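PDB 5DXI: trehalose-6-phosphate phosphatase from Candida albicans, which belongs to the trehalose-phosphatases of the HAD superfamily and holds magnesium and beryllium trifluoride ions in its phosphatase domain. Local coordinates for residues A[199-203]-A[223-228]. Numbering follows the deposited sequence.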
# COMPACT_ATOMS: atom_id res chain seq x y z
N VAL A 199 -6.35 -0.83 -11.98
CA VAL A 199 -5.66 -0.43 -13.19
C VAL A 199 -6.30 -1.05 -14.43
O VAL A 199 -6.60 -0.35 -15.41
CB VAL A 199 -4.18 -0.82 -13.13
CG1 VAL A 199 -3.53 -0.75 -14.50
CG2 VAL A 199 -3.45 0.05 -12.11
N LEU A 200 -6.52 -2.35 -14.40
CA LEU A 200 -7.12 -3.03 -15.55
C LEU A 200 -8.62 -2.95 -15.43
O LEU A 200 -9.30 -3.95 -15.19
CB LEU A 200 -6.67 -4.49 -15.62
CG LEU A 200 -5.16 -4.68 -15.77
CD1 LEU A 200 -4.84 -6.16 -15.77
CD2 LEU A 200 -4.62 -4.00 -17.03
N HIS A 201 -9.14 -1.74 -15.63
CA HIS A 201 -10.53 -1.42 -15.31
C HIS A 201 -10.85 -0.07 -15.95
O HIS A 201 -10.00 0.81 -16.00
CB HIS A 201 -10.72 -1.36 -13.79
CG HIS A 201 -12.15 -1.46 -13.34
ND1 HIS A 201 -12.86 -2.65 -13.38
CD2 HIS A 201 -12.99 -0.54 -12.81
CE1 HIS A 201 -14.08 -2.44 -12.91
NE2 HIS A 201 -14.18 -1.17 -12.55
N PRO A 202 -12.09 0.10 -16.44
CA PRO A 202 -12.43 1.39 -17.03
C PRO A 202 -12.28 2.54 -16.03
O PRO A 202 -12.85 2.50 -14.94
CB PRO A 202 -13.90 1.22 -17.43
CG PRO A 202 -14.10 -0.26 -17.55
CD PRO A 202 -13.20 -0.86 -16.51
N HIS A 203 -11.47 3.53 -16.39
CA HIS A 203 -11.27 4.72 -15.56
C HIS A 203 -12.55 5.56 -15.52
O HIS A 203 -13.15 5.81 -16.56
CB HIS A 203 -10.12 5.56 -16.12
CG HIS A 203 -9.72 6.72 -15.27
ND1 HIS A 203 -10.34 7.95 -15.34
CD2 HIS A 203 -8.70 6.85 -14.39
CE1 HIS A 203 -9.74 8.78 -14.51
NE2 HIS A 203 -8.74 8.14 -13.92
N GLU A 223 -9.95 3.88 -22.21
CA GLU A 223 -10.58 3.87 -20.90
C GLU A 223 -9.57 3.48 -19.81
O GLU A 223 -9.86 3.60 -18.62
CB GLU A 223 -11.77 2.90 -20.88
CG GLU A 223 -12.92 3.32 -21.81
CD GLU A 223 -14.09 2.34 -21.80
OE1 GLU A 223 -13.99 1.29 -21.13
OE2 GLU A 223 -15.08 2.61 -22.50
N LEU A 224 -8.39 3.03 -20.22
CA LEU A 224 -7.35 2.67 -19.26
C LEU A 224 -6.68 3.91 -18.69
O LEU A 224 -6.62 4.94 -19.35
CB LEU A 224 -6.30 1.76 -19.90
CG LEU A 224 -6.78 0.35 -20.24
CD1 LEU A 224 -5.73 -0.42 -21.02
CD2 LEU A 224 -7.17 -0.39 -18.98
N PRO A 225 -6.16 3.82 -17.45
CA PRO A 225 -5.36 4.93 -16.94
C PRO A 225 -4.16 5.17 -17.85
O PRO A 225 -3.63 4.20 -18.41
CB PRO A 225 -4.92 4.45 -15.55
CG PRO A 225 -5.86 3.33 -15.21
CD PRO A 225 -6.19 2.69 -16.52
N ASP A 226 -3.74 6.41 -18.02
CA ASP A 226 -2.54 6.68 -18.81
C ASP A 226 -1.47 7.31 -17.92
O ASP A 226 -0.40 7.69 -18.39
CB ASP A 226 -2.87 7.59 -20.00
CG ASP A 226 -3.54 8.88 -19.59
OD1 ASP A 226 -3.93 9.01 -18.40
OD2 ASP A 226 -3.70 9.77 -20.45
N PHE A 227 -1.79 7.40 -16.63
CA PHE A 227 -0.88 7.90 -15.60
C PHE A 227 -1.19 7.17 -14.31
O PHE A 227 -2.31 7.27 -13.79
CB PHE A 227 -1.04 9.41 -15.42
CG PHE A 227 -0.15 10.01 -14.37
CD1 PHE A 227 1.08 10.55 -14.71
CD2 PHE A 227 -0.53 10.03 -13.04
CE1 PHE A 227 1.90 11.11 -13.74
CE2 PHE A 227 0.29 10.58 -12.06
CZ PHE A 227 1.51 11.12 -12.41
N MET A 228 -0.22 6.44 -13.79
CA MET A 228 -0.39 5.72 -12.54
C MET A 228 0.76 6.03 -11.59
O MET A 228 1.92 5.77 -11.91
CB MET A 228 -0.49 4.21 -12.79
CG MET A 228 -1.78 3.75 -13.49
SD MET A 228 -1.48 2.64 -14.88
CE MET A 228 -0.84 3.81 -16.09
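Val199 turns its CG1 branch opposite its backbone N (chi1 165°). Met228 sets its CG opposite the carbonyl carbon (chi1 -70°) and bends at chi2. These torsions bring Val199 CG1 to 4.0 Å from Met228 SD. The two side chains cross at about a right angle, and the CG1 methyl and the sulfur make the closest approach. Leu224 starts out pointing away from 199-203. Its CG lies opposite the carbonyl carbon (chi1 -69°), and the CD2 methyl swings back to 3.6 Å from Val199 O. Pro225 CD lies 3.3 Å from Val199 O. Val199 O, at the C-terminal end of helix 191-199, thus lies against two apolar groups. It also accepts a weak hydrogen bond from His201 N, which closes an inverse gamma turn centred on Leu200. The turn leads the chain out of the helix and along 223-225.

One hydrogen bond joins the two backbones, from His203 N to Glu223 O at 2.8 Å. It ties the end of 199-203 to Glu223. His203 CB sits beside the same oxygen, 3.2 Å from Glu223 O. Glu223 runs extended past Pro202, with OE1 3.7 Å from Pro202 CB. This is a van der Waals contact at the partly exposed end of the interface.

The histidine rings find polar partners elsewhere: His203 NE2 bonds to Arg23 O, and His201 NE2 to Lys206 O. The contact joins the exit of helix 191-199 to the lead-in of strand 227-232, an inner strand of the mixed sheet of the HAD-type core, between strands 23-27 and 266-271. Val199 also packs on Leu244, Ile247 and Trp251 of helix 235-253, and Met228 touches Trp251. Val199 and Pro225 both rest on Leu24 of the adjacent strand 23-27.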